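Local coordinates for protein putative pectin lyase (Geobacillus virus E2, PDB 7CHU) that forms the trimeric tailspike of a thermophilic deep-sea phage, with a pectate-lyase-like beta-helix that probably recognises, and perhaps cleaves, host surface polysaccharide, at residues F343-G348 and G367-S372; A375-P380 and S388-E393; G299-T304 and F321-N326; N325-K330 and T347-N352; F260-G265 and H290-S295. One frame throughout, in Å; residues are numbered along the deposited sequence.

Following the chain from the N terminus, contact 5 comes first, pairing 260-265 with 290-295 one coil further on. Contact 3 (299-304 with 321-326) opens just afterwards and binds contact 5 through D293, N300 and N301. It overlaps contact 4 (325-330 with 347-352) through N325 and N326, and contact 4 overlaps contact 1 (343-348 with 367-372) through T347 and G348; each begins where the one before ends, and none nests. Contact 2 (375-380 with 388-393) follows in series. Contacts 5, 3, 4 and 1 tie successive coils of a right-handed parallel beta-helix, while contact 2 packs two sides of a single later turn together, where parallel pairing gives way to antiparallel strands.

Contact 1 of 5, residues F343-G348 and G367-S372; sequences FYNCTG and GQYFGS
F343 to G348 and G367 to G371 run parallel on neighbouring coils, joined by four backbone hydrogen bonds. Q368 N donates to F343 O (2.9 Å) and N345 N to Q368 O (3.1 Å); then C346 N donates to Y369 O and G371 N to G348 O. N345 and Y369 both have positive phi, which bends the two chains together, so that the successive amides of N345 and C346 both face the second segment. At G371 the lack of a side chain lets its CA settle 3.2 Å from T347 O in a CA-H...O contact. The side chains meet mainly on the face carrying Y344 and Q368. Y344 and Y369 lie alongside each other and form an offset edge-to-face pair, the CD2/CE2 edge of Y369 directed at the Y344 ring with the planes 78° apart. Y369 CD2 is 3.7 Å from Y344 CZ, and Y369 CE2 comes to 3.4 Å from Y344 OH. With CG anti to the backbone nitrogen (chi1 -168°), the Y344 ring leans to the second segment. Q368 runs out extended beside it, its CG over the centre of one face of the Y369 ring and its OE1 at the edge of Y344. N345 OD1 touches Y369 CB at 3.6 Å, while its ND2 is bonded to Q323 OE1 of the preceding coil. R335 of the second subunit packs on Y344 and Q368. Cohesion here therefore rests on four backbone bonds that carry past the strand ends into the turn, with aromatic packing on the outer face and an amide link continuing to the coil before.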
# COMPACT_ATOMS: atom_id res chain seq x y z
N PHE A 343 10.41 12.34 6.63
CA PHE A 343 10.17 13.40 7.60
C PHE A 343 10.92 14.65 7.17
O PHE A 343 12.13 14.58 6.90
CB PHE A 343 10.67 12.99 8.99
CG PHE A 343 10.13 11.69 9.49
CD1 PHE A 343 8.93 11.66 10.23
CD2 PHE A 343 10.81 10.50 9.26
CE1 PHE A 343 8.42 10.46 10.73
CE2 PHE A 343 10.32 9.28 9.74
CZ PHE A 343 9.11 9.25 10.48
N TYR A 344 10.23 15.78 7.09
CA TYR A 344 10.89 17.02 6.68
C TYR A 344 10.44 18.18 7.57
O TYR A 344 9.32 18.67 7.44
CB TYR A 344 10.60 17.32 5.21
CG TYR A 344 11.47 18.42 4.65
CD1 TYR A 344 12.76 18.14 4.18
CD2 TYR A 344 11.02 19.73 4.61
CE1 TYR A 344 13.56 19.15 3.66
CE2 TYR A 344 11.82 20.74 4.11
CZ TYR A 344 13.08 20.44 3.63
OH TYR A 344 13.89 21.44 3.14
N ASN A 345 11.36 18.62 8.44
CA ASN A 345 11.27 19.88 9.17
C ASN A 345 10.36 19.81 10.39
O ASN A 345 9.17 20.11 10.30
CB ASN A 345 10.82 21.03 8.27
CG ASN A 345 11.39 22.36 8.73
OD1 ASN A 345 12.47 22.40 9.32
ND2 ASN A 345 10.67 23.44 8.47
N CYS A 346 10.93 19.45 11.55
CA CYS A 346 10.21 19.55 12.81
C CYS A 346 11.12 20.13 13.88
O CYS A 346 12.34 20.21 13.72
CB CYS A 346 9.68 18.19 13.25
SG CYS A 346 11.02 17.00 13.64
N THR A 347 10.51 20.56 14.98
CA THR A 347 11.26 21.15 16.08
C THR A 347 11.74 20.12 17.08
O THR A 347 12.68 20.40 17.83
CB THR A 347 10.39 22.21 16.78
OG1 THR A 347 9.28 21.59 17.42
CG2 THR A 347 9.84 23.21 15.80
N GLY A 348 11.16 18.91 17.10
CA GLY A 348 11.62 17.84 17.98
C GLY A 348 12.31 16.72 17.24
O GLY A 348 13.03 16.95 16.26
N GLY A 367 14.91 11.49 5.88
CA GLY A 367 14.37 12.80 6.16
C GLY A 367 15.45 13.81 6.48
O GLY A 367 16.63 13.49 6.51
N GLN A 368 15.00 15.03 6.75
CA GLN A 368 15.94 16.11 6.98
C GLN A 368 15.32 17.15 7.90
O GLN A 368 14.10 17.37 7.87
CB GLN A 368 16.36 16.76 5.64
CG GLN A 368 17.65 17.60 5.77
CD GLN A 368 18.07 18.21 4.45
OE1 GLN A 368 17.36 18.09 3.44
NE2 GLN A 368 19.21 18.89 4.45
N TYR A 369 16.16 17.76 8.73
CA TYR A 369 15.83 18.92 9.56
C TYR A 369 14.97 18.54 10.76
O TYR A 369 13.85 19.03 10.93
CB TYR A 369 15.13 20.02 8.74
CG TYR A 369 16.02 20.63 7.68
CD1 TYR A 369 17.33 21.05 7.99
CD2 TYR A 369 15.58 20.76 6.37
CE1 TYR A 369 18.17 21.59 7.01
CE2 TYR A 369 16.40 21.31 5.40
CZ TYR A 369 17.69 21.72 5.72
OH TYR A 369 18.49 22.25 4.74
N PHE A 370 15.50 17.64 11.58
CA PHE A 370 15.00 17.48 12.94
C PHE A 370 15.38 18.72 13.76
O PHE A 370 16.06 19.64 13.28
CB PHE A 370 15.56 16.20 13.55
CG PHE A 370 17.02 16.00 13.29
CD1 PHE A 370 17.97 16.65 14.06
CD2 PHE A 370 17.45 15.20 12.24
CE1 PHE A 370 19.31 16.49 13.81
CE2 PHE A 370 18.79 15.04 11.97
CZ PHE A 370 19.73 15.68 12.77
N GLY A 371 14.95 18.75 15.02
CA GLY A 371 15.14 19.94 15.82
C GLY A 371 16.61 20.19 16.12
O GLY A 371 17.42 19.27 16.23
N SER A 372 16.93 21.48 16.28
CA SER A 372 18.29 21.93 16.58
C SER A 372 18.91 21.17 17.75
O SER A 372 18.38 21.18 18.87
CB SER A 372 18.27 23.43 16.88
OG SER A 372 19.53 23.89 17.32

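Contact 2 of 5, residues A375-P380 and S388-E393; sequences APFNNP and SDFIGE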
# COMPACT_ATOMS: atom_id res chain seq x y z
N ALA A 375 18.04 14.80 17.07
CA ALA A 375 18.39 13.75 16.12
C ALA A 375 17.11 13.23 15.51
O ALA A 375 16.01 13.65 15.92
CB ALA A 375 19.18 12.62 16.81
N PRO A 376 17.20 12.33 14.51
CA PRO A 376 15.96 11.71 13.99
C PRO A 376 15.15 11.01 15.07
O PRO A 376 13.91 11.07 15.03
CB PRO A 376 16.48 10.72 12.94
CG PRO A 376 17.78 11.30 12.47
CD PRO A 376 18.38 11.98 13.69
N PHE A 377 15.81 10.34 16.02
CA PHE A 377 15.14 9.68 17.14
C PHE A 377 15.97 9.90 18.40
O PHE A 377 17.16 10.27 18.33
CB PHE A 377 14.96 8.17 16.88
CG PHE A 377 16.20 7.51 16.35
CD1 PHE A 377 17.17 7.01 17.23
CD2 PHE A 377 16.42 7.39 14.98
CE1 PHE A 377 18.31 6.39 16.76
CE2 PHE A 377 17.57 6.77 14.49
CZ PHE A 377 18.52 6.29 15.39
N ASN A 378 15.34 9.68 19.55
CA ASN A 378 15.99 9.91 20.84
C ASN A 378 16.75 8.66 21.26
O ASN A 378 16.66 7.61 20.61
CB ASN A 378 14.94 10.29 21.90
CG ASN A 378 13.93 9.18 22.12
OD1 ASN A 378 13.50 8.54 21.16
ND2 ASN A 378 13.57 8.92 23.37
N ASN A 379 17.46 8.74 22.38
CA ASN A 379 18.06 7.57 22.99
C ASN A 379 17.12 7.07 24.08
O ASN A 379 17.13 7.60 25.19
CB ASN A 379 19.44 7.90 23.57
CG ASN A 379 20.44 8.37 22.50
OD1 ASN A 379 20.35 7.97 21.32
ND2 ASN A 379 21.40 9.19 22.90
N PRO A 380 16.28 6.06 23.81
CA PRO A 380 15.21 5.71 24.75
C PRO A 380 15.70 4.81 25.87
O PRO A 380 16.77 4.20 25.81
CB PRO A 380 14.20 4.99 23.86
CG PRO A 380 15.05 4.31 22.82
CD PRO A 380 16.26 5.21 22.61
N SER A 388 17.95 2.63 9.14
CA SER A 388 17.56 3.71 8.23
C SER A 388 18.73 4.66 8.03
O SER A 388 19.65 4.70 8.84
CB SER A 388 16.36 4.53 8.76
OG SER A 388 15.27 3.70 9.09
N ASP A 389 18.65 5.47 6.98
CA ASP A 389 19.71 6.44 6.68
C ASP A 389 19.10 7.83 6.57
O ASP A 389 18.47 8.17 5.56
CB ASP A 389 20.47 6.07 5.41
CG ASP A 389 21.83 6.78 5.30
OD1 ASP A 389 22.12 7.68 6.12
OD2 ASP A 389 22.59 6.43 4.39
N PHE A 390 19.28 8.63 7.62
CA PHE A 390 18.79 9.99 7.71
C PHE A 390 19.92 10.97 7.41
O PHE A 390 21.09 10.71 7.71
CB PHE A 390 18.24 10.30 9.10
CG PHE A 390 17.07 9.44 9.53
CD1 PHE A 390 17.26 8.32 10.32
CD2 PHE A 390 15.77 9.79 9.17
CE1 PHE A 390 16.18 7.55 10.76
CE2 PHE A 390 14.68 9.00 9.60
CZ PHE A 390 14.89 7.89 10.38
N ILE A 391 19.56 12.14 6.88
CA ILE A 391 20.53 13.21 6.73
C ILE A 391 20.91 13.73 8.11
O ILE A 391 20.03 14.04 8.94
CB ILE A 391 19.95 14.33 5.85
CG1 ILE A 391 19.79 13.83 4.40
CG2 ILE A 391 20.83 15.58 5.91
CD1 ILE A 391 19.01 14.80 3.50
N GLY A 392 22.21 13.82 8.38
CA GLY A 392 22.67 14.33 9.66
C GLY A 392 22.68 13.33 10.80
O GLY A 392 22.75 13.74 11.97
N GLU A 393 22.60 12.03 10.50
CA GLU A 393 22.66 11.00 11.52
C GLU A 393 23.65 9.92 11.08
O GLU A 393 23.48 9.29 10.02
CB GLU A 393 21.27 10.41 11.80
CG GLU A 393 21.27 9.20 12.74
CD GLU A 393 21.90 9.47 14.10
OE1 GLU A 393 21.34 10.30 14.86
OE2 GLU A 393 22.94 8.86 14.41
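P376 and F390 sit on two irregular segments that approach each other only around A375-F377 and F390/E393, with no hydrogen bond between them and CA atoms no nearer than 6.9 Å (A375 to E393), the second segment folding back through a type II turn from F390 to E393 with G392 at a positive phi. Packing is centred on the proline. P376 CB stands over the middle of one face of the F390 ring, 3.6 Å from its centroid and 13° off the normal, a CH-pi contact. The next atom of the pyrrolidine ring, CG, rests 3.5 Å from F390 CB, so the proline covers the phenyl root as well as its face. The two side chains point in opposite directions and overlap alongside. F390 has CG anti to its carbonyl carbon (chi1 -61°), which lays the ring under P376. F377 adds an edge contact: F390 CE1 lies near the plane of the F377 ring, 4.1 Å from F377 CE2. E393 flanks the proline, its CB and CG lying along P376 CG and CD. The bend at chi2 (57°) folds the carboxylate back, bringing OE1 to 3.6 Å from P376 CD. The other oxygen, OE2, forms a salt bridge with R395, so the charge of this buried carboxylate is probably balanced. F377 and F390 also reach I362, and the P376 backbone bonds to V351 of the previous coil. Such apolar packing of proline and phenylalanine belongs to the interior of a parallel beta-helix, here near its C-terminal end, where strand 385-387 pairs antiparallel with strand 398-399.

Contact 3 of 5, residues G299-T304 and F321-N326; sequences GNNPNT and FYQCNN
N303 and N326 cross at about a right angle, their amide planes turned 45° against each other, and N326 ND2 donates to N303 OD1 at 3.0 Å, with the acceptor close to the N326 amide plane. A second side-chain amide reaches back to the loop: N325, with CG anti to its backbone nitrogen (chi1 -174°), carries ND2 to N301 O, 3.2 Å away, the donor tilted from the carbonyl plane. N303 OD1 also comes within 3.2 Å of N325 O, a pair of acceptors whose closeness the N326 amide may partly offset. N301 and Q323 cross nearly perpendicularly, with amide planes 80° apart, and touch without bonding to each other, ND2 of N301 meeting CG of Q323. Their polar ends have other partners: N301 OD1 takes D293 N, and Q323 NE2 donates to D293 O. A water links P302 O (2.8 Å) to N325 N (3.0 Å), filling in for a direct backbone bond. Beyond it, T304 O rests against N326 CB at 3.3 Å and faces C324 SG. N303 and N325 each centre an inverse gamma turn, so two similar bends lie one upon the other. Paired turns of this sort, held by asparagine side chains, are in keeping with the stacked coils of a parallel beta-helix.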
# COMPACT_ATOMS: atom_id res chain seq x y z
N GLY A 299 6.65 29.23 13.38
CA GLY A 299 5.62 29.98 12.69
C GLY A 299 4.28 29.86 13.39
O GLY A 299 4.18 29.94 14.61
N ASN A 300 3.23 29.65 12.59
CA ASN A 300 1.86 29.50 13.08
C ASN A 300 1.50 28.04 13.38
O ASN A 300 0.32 27.70 13.45
CB ASN A 300 0.89 30.10 12.06
CG ASN A 300 -0.53 30.23 12.58
OD1 ASN A 300 -1.50 30.05 11.82
ND2 ASN A 300 -0.67 30.54 13.87
N ASN A 301 2.48 27.18 13.49
CA ASN A 301 2.16 25.77 13.58
C ASN A 301 1.90 25.38 15.03
O ASN A 301 2.63 25.79 15.93
CB ASN A 301 3.30 24.92 13.02
CG ASN A 301 3.51 25.15 11.54
OD1 ASN A 301 2.74 24.65 10.71
ND2 ASN A 301 4.56 25.92 11.19
N PRO A 302 0.86 24.59 15.28
CA PRO A 302 0.51 24.27 16.67
C PRO A 302 1.58 23.42 17.31
O PRO A 302 2.19 22.55 16.68
CB PRO A 302 -0.83 23.52 16.54
CG PRO A 302 -0.84 22.99 15.12
CD PRO A 302 -0.08 24.01 14.30
N ASN A 303 1.82 23.69 18.60
CA ASN A 303 2.82 22.99 19.39
C ASN A 303 2.21 21.67 19.87
O ASN A 303 1.73 21.54 20.99
CB ASN A 303 3.27 23.86 20.56
CG ASN A 303 4.38 23.22 21.38
OD1 ASN A 303 4.87 22.12 21.08
ND2 ASN A 303 4.78 23.90 22.45
N THR A 304 2.24 20.68 18.98
CA THR A 304 1.63 19.38 19.21
C THR A 304 2.14 18.44 18.12
O THR A 304 2.41 18.88 17.00
CB THR A 304 0.09 19.50 19.19
OG1 THR A 304 -0.52 18.29 19.66
CG2 THR A 304 -0.41 19.85 17.79
N PHE A 321 5.58 13.04 6.32
CA PHE A 321 5.48 13.99 7.42
C PHE A 321 6.21 15.27 7.04
O PHE A 321 7.36 15.21 6.59
CB PHE A 321 6.11 13.42 8.70
CG PHE A 321 5.33 12.29 9.32
CD1 PHE A 321 5.48 10.98 8.85
CD2 PHE A 321 4.44 12.55 10.36
CE1 PHE A 321 4.75 9.93 9.41
CE2 PHE A 321 3.70 11.50 10.94
CZ PHE A 321 3.86 10.20 10.47
N TYR A 322 5.56 16.42 7.24
CA TYR A 322 6.18 17.69 6.88
C TYR A 322 5.69 18.80 7.80
O TYR A 322 4.49 18.91 8.05
CB TYR A 322 5.89 18.03 5.41
CG TYR A 322 6.15 19.48 5.06
CD1 TYR A 322 7.44 19.97 5.02
CD2 TYR A 322 5.10 20.34 4.79
CE1 TYR A 322 7.68 21.30 4.71
CE2 TYR A 322 5.32 21.65 4.49
CZ TYR A 322 6.61 22.13 4.44
OH TYR A 322 6.82 23.45 4.14
N GLN A 323 6.64 19.61 8.29
CA GLN A 323 6.37 20.87 8.98
C GLN A 323 5.58 20.69 10.28
O GLN A 323 4.35 20.83 10.30
CB GLN A 323 5.65 21.83 8.04
CG GLN A 323 5.69 23.31 8.45
CD GLN A 323 7.02 24.00 8.10
OE1 GLN A 323 8.01 23.33 7.79
NE2 GLN A 323 7.06 25.33 8.19
N CYS A 324 6.29 20.34 11.37
CA CYS A 324 5.70 20.12 12.72
C CYS A 324 6.42 20.85 13.83
O CYS A 324 7.62 20.71 14.00
CB CYS A 324 5.66 18.62 13.00
SG CYS A 324 5.06 18.15 14.63
N ASN A 325 5.67 21.62 14.62
CA ASN A 325 6.24 22.32 15.76
C ASN A 325 6.24 21.42 17.01
O ASN A 325 5.71 21.80 18.05
CB ASN A 325 5.44 23.60 16.01
CG ASN A 325 6.05 24.47 17.09
OD1 ASN A 325 7.24 24.39 17.38
ND2 ASN A 325 5.22 25.32 17.69
N ASN A 326 6.89 20.27 16.89
CA ASN A 326 6.88 19.22 17.92
C ASN A 326 7.59 18.00 17.35
O ASN A 326 8.29 18.11 16.34
CB ASN A 326 5.46 18.86 18.36
CG ASN A 326 5.41 18.29 19.77
OD1 ASN A 326 5.71 17.12 19.99
ND2 ASN A 326 5.04 19.13 20.73
O HOH W 1 2.70 21.43 14.18

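Contact 4 of 5, residues N325-K330 and T347-N352; sequences NNDFIK and TGYFVN
D327 to K330 and G348 to N352 pair in parallel at the start of strands 329-331 and 351-353, adjacent rungs of the parallel beta-helix. I329 and V351 share one sheet face, turned to the core where F343 lies, and K330 and N352 share the other. I329 N donates to F350 O (3.0 Å) and I329 O accepts from N352 N (2.9 Å); ahead of these, F328 N bonds to Y349 O and G348 N to N326 O. F328 and F350 lie alongside, oblique to each other, F350 CD1 at the edge of the F328 ring 3.7 Å from its CD2. On the K330 side the D327 carboxylate joins the two rungs. Its OD1 takes Y349 N (2.9 Å) on the anti lone pair, reached because CG is anti to the carbonyl carbon (chi1 -49°). K330 NZ is shared between N326 OD1 and this carboxylate, which limits its freedom. Two donors converge on D327 OD2 and should help to stabilise the negative charge. They reach it from opposite faces of its plane, K330 NZ in a 2.8 Å salt bridge and N352 ND2 at 2.9 Å, the latter nearly straight (170°).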
# COMPACT_ATOMS: atom_id res chain seq x y z
N ASN A 325 5.67 21.62 14.62
CA ASN A 325 6.24 22.32 15.76
C ASN A 325 6.24 21.42 17.01
O ASN A 325 5.71 21.80 18.05
CB ASN A 325 5.44 23.60 16.01
CG ASN A 325 6.05 24.47 17.09
OD1 ASN A 325 7.24 24.39 17.38
ND2 ASN A 325 5.22 25.32 17.69
N ASN A 326 6.89 20.27 16.89
CA ASN A 326 6.88 19.22 17.92
C ASN A 326 7.59 18.00 17.35
O ASN A 326 8.29 18.11 16.34
CB ASN A 326 5.46 18.86 18.36
CG ASN A 326 5.41 18.29 19.77
OD1 ASN A 326 5.71 17.12 19.99
ND2 ASN A 326 5.04 19.13 20.73
N ASP A 327 7.48 16.85 18.00
CA ASP A 327 7.91 15.60 17.38
C ASP A 327 6.91 15.25 16.29
O ASP A 327 5.71 15.49 16.45
CB ASP A 327 7.99 14.45 18.39
CG ASP A 327 8.75 14.83 19.64
OD1 ASP A 327 9.90 15.30 19.52
OD2 ASP A 327 8.20 14.65 20.75
N PHE A 328 7.38 14.72 15.17
CA PHE A 328 6.46 14.26 14.16
C PHE A 328 5.61 13.08 14.67
O PHE A 328 4.40 13.03 14.46
CB PHE A 328 7.22 13.76 12.92
CG PHE A 328 7.58 14.83 11.91
CD1 PHE A 328 6.60 15.65 11.37
CD2 PHE A 328 8.89 14.99 11.49
CE1 PHE A 328 6.93 16.63 10.45
CE2 PHE A 328 9.23 15.96 10.56
CZ PHE A 328 8.25 16.78 10.04
N ILE A 329 6.27 12.12 15.34
CA ILE A 329 5.58 10.98 15.95
C ILE A 329 6.06 10.88 17.39
O ILE A 329 7.23 10.57 17.63
CB ILE A 329 5.85 9.65 15.22
CG1 ILE A 329 5.56 9.76 13.72
CG2 ILE A 329 4.98 8.52 15.84
CD1 ILE A 329 5.91 8.51 12.95
N LYS A 330 5.15 11.10 18.34
CA LYS A 330 5.47 10.99 19.76
C LYS A 330 4.89 9.67 20.26
O LYS A 330 3.67 9.49 20.31
CB LYS A 330 4.89 12.17 20.52
CG LYS A 330 5.37 12.36 21.92
CD LYS A 330 4.58 13.48 22.60
CE LYS A 330 5.46 14.44 23.37
NZ LYS A 330 6.17 15.43 22.48
N THR A 347 10.51 20.56 14.98
CA THR A 347 11.26 21.15 16.08
C THR A 347 11.74 20.12 17.08
O THR A 347 12.68 20.40 17.83
CB THR A 347 10.39 22.21 16.78
OG1 THR A 347 9.28 21.59 17.42
CG2 THR A 347 9.84 23.21 15.80
N GLY A 348 11.16 18.91 17.10
CA GLY A 348 11.62 17.84 17.98
C GLY A 348 12.31 16.72 17.24
O GLY A 348 13.03 16.95 16.26
N TYR A 349 12.12 15.48 17.70
CA TYR A 349 12.58 14.31 16.98
C TYR A 349 11.59 13.94 15.88
O TYR A 349 10.40 14.27 15.96
CB TYR A 349 12.72 13.12 17.93
CG TYR A 349 13.62 13.39 19.10
CD1 TYR A 349 14.99 13.24 18.97
CD2 TYR A 349 13.10 13.78 20.35
CE1 TYR A 349 15.85 13.46 20.05
CE2 TYR A 349 13.95 14.01 21.44
CZ TYR A 349 15.32 13.85 21.27
OH TYR A 349 16.18 14.07 22.32
N PHE A 350 12.09 13.24 14.85
CA PHE A 350 11.18 12.60 13.91
C PHE A 350 10.31 11.59 14.65
O PHE A 350 9.09 11.58 14.50
CB PHE A 350 11.92 11.89 12.77
CG PHE A 350 12.73 12.82 11.88
CD1 PHE A 350 12.45 14.18 11.82
CD2 PHE A 350 13.77 12.31 11.11
CE1 PHE A 350 13.20 15.02 11.02
CE2 PHE A 350 14.52 13.14 10.29
CZ PHE A 350 14.25 14.50 10.24
N VAL A 351 10.94 10.75 15.47
CA VAL A 351 10.27 9.70 16.25
C VAL A 351 10.81 9.78 17.68
O VAL A 351 12.00 9.55 17.91
CB VAL A 351 10.49 8.29 15.68
CG1 VAL A 351 9.81 7.24 16.53
CG2 VAL A 351 9.98 8.16 14.21
N ASN A 352 9.94 10.11 18.63
CA ASN A 352 10.29 10.27 20.03
C ASN A 352 9.71 9.06 20.76
O ASN A 352 8.51 8.99 20.99
CB ASN A 352 9.75 11.58 20.58
CG ASN A 352 10.28 11.90 21.98
OD1 ASN A 352 11.01 11.10 22.57
ND2 ASN A 352 9.92 13.08 22.50

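Contact 5 of 5, residues F260-G265 and H290-S295; sequences FEANNG and HGKDPS
Stacked coils of the beta-helix meet where E261 and H290 sit side by side at the end of their strands, within a fold resembling pectate lyases and rhamnogalacturonases. The single parallel bridge between them is flanked by two backbone bonds: H290 N to F260 O at 3.0 Å and A262 N to H290 O at 2.9 Å. Both side chains have CG anti to the backbone nitrogen (chi1 180° for E261, -165° for H290) and leave the sheet in the same direction. E261 OE2 lies over one face of the imidazole, offset to its rim and 3.5 Å from H290 ND1, with carboxylate and ring planes 35° apart. The contact is with the face of the ring; the ND1 hydrogen goes to G291 O (3.2 Å), almost in the ring plane, which fixes the rotation of the ring. E261 OE1 bonds to H259 NE2, and a water lies between E261 OE2 and G291 O. Y322 of the following coil meets the H290 ring edge-to-face, so side-chain contacts pass from coil to coil along the axis, in keeping with a parallel beta-helix. Past the bridge the chains turn: A262 has positive phi, and its CA comes to 3.7 Å from the CA of K292. A262 CB packs on K292 CA at 3.8 Å. From there the extended K292 side chain runs past A262 to N264, where its NZ comes to 2.4 Å from N264 OD1, too short for the exact position to be trusted.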
# COMPACT_ATOMS: atom_id res chain seq x y z
N PHE A 260 -4.03 14.32 5.83
CA PHE A 260 -4.21 15.15 7.02
C PHE A 260 -3.41 16.42 6.83
O PHE A 260 -2.20 16.36 6.61
CB PHE A 260 -3.74 14.42 8.29
CG PHE A 260 -4.38 13.07 8.51
CD1 PHE A 260 -5.59 12.97 9.16
CD2 PHE A 260 -3.76 11.91 8.06
CE1 PHE A 260 -6.20 11.72 9.36
CE2 PHE A 260 -4.35 10.65 8.25
CZ PHE A 260 -5.57 10.56 8.91
N GLU A 261 -4.07 17.58 6.88
CA GLU A 261 -3.33 18.80 6.56
C GLU A 261 -3.84 19.97 7.39
O GLU A 261 -5.04 20.14 7.55
CB GLU A 261 -3.45 19.15 5.07
CG GLU A 261 -2.69 20.44 4.72
CD GLU A 261 -2.38 20.58 3.24
OE1 GLU A 261 -2.78 19.70 2.45
OE2 GLU A 261 -1.73 21.57 2.88
N ALA A 262 -2.91 20.78 7.90
CA ALA A 262 -3.23 22.05 8.56
C ALA A 262 -4.29 21.88 9.65
O ALA A 262 -5.24 22.66 9.76
CB ALA A 262 -3.68 23.10 7.52
N ASN A 263 -4.15 20.86 10.47
CA ASN A 263 -5.08 20.74 11.58
C ASN A 263 -4.62 21.63 12.72
O ASN A 263 -3.46 22.04 12.79
CB ASN A 263 -5.19 19.28 12.01
CG ASN A 263 -6.21 18.52 11.15
OD1 ASN A 263 -7.35 18.97 10.96
ND2 ASN A 263 -5.79 17.39 10.60
N ASN A 264 -5.58 22.01 13.57
CA ASN A 264 -5.26 22.90 14.67
C ASN A 264 -4.92 22.15 15.96
O ASN A 264 -4.33 22.74 16.87
CB ASN A 264 -6.40 23.90 14.87
CG ASN A 264 -6.52 24.82 13.68
OD1 ASN A 264 -5.57 25.50 13.34
ND2 ASN A 264 -7.65 24.78 12.98
N GLY A 265 -5.29 20.88 16.04
CA GLY A 265 -4.69 19.97 16.99
C GLY A 265 -3.69 19.09 16.30
O GLY A 265 -3.23 19.37 15.19
N HIS A 290 0.68 16.91 7.06
CA HIS A 290 1.22 18.16 6.53
C HIS A 290 0.85 19.31 7.47
O HIS A 290 -0.32 19.47 7.82
CB HIS A 290 0.64 18.39 5.13
CG HIS A 290 1.35 19.43 4.32
ND1 HIS A 290 1.26 20.78 4.59
CD2 HIS A 290 2.07 19.33 3.17
CE1 HIS A 290 1.93 21.46 3.67
NE2 HIS A 290 2.43 20.60 2.80
N GLY A 291 1.82 20.12 7.84
CA GLY A 291 1.58 21.15 8.83
C GLY A 291 0.74 22.30 8.32
O GLY A 291 0.29 22.36 7.17
N LYS A 292 0.53 23.24 9.23
CA LYS A 292 -0.41 24.34 9.03
C LYS A 292 0.23 25.51 8.28
O LYS A 292 -0.42 26.14 7.45
CB LYS A 292 -0.94 24.82 10.38
CG LYS A 292 -1.96 25.94 10.29
CD LYS A 292 -2.50 26.28 11.66
CE LYS A 292 -3.56 27.33 11.53
NZ LYS A 292 -4.29 27.46 12.79
N ASP A 293 1.50 25.80 8.57
CA ASP A 293 2.15 27.03 8.12
C ASP A 293 3.51 26.67 7.52
O ASP A 293 4.48 26.46 8.26
CB ASP A 293 2.28 28.00 9.29
CG ASP A 293 3.04 29.28 8.94
OD1 ASP A 293 3.40 29.49 7.75
OD2 ASP A 293 3.28 30.08 9.89
N PRO A 294 3.61 26.58 6.20
CA PRO A 294 4.91 26.25 5.59
C PRO A 294 5.88 27.42 5.50
O PRO A 294 7.04 27.19 5.13
CB PRO A 294 4.52 25.75 4.19
CG PRO A 294 3.22 26.45 3.90
CD PRO A 294 2.51 26.59 5.22
N SER A 295 5.47 28.64 5.85
CA SER A 295 6.35 29.79 5.69
C SER A 295 7.47 29.81 6.73
O SER A 295 8.56 30.32 6.45
CB SER A 295 5.53 31.09 5.78
OG SER A 295 5.18 31.39 7.12
O HOH W 2 -0.81 23.76 5.00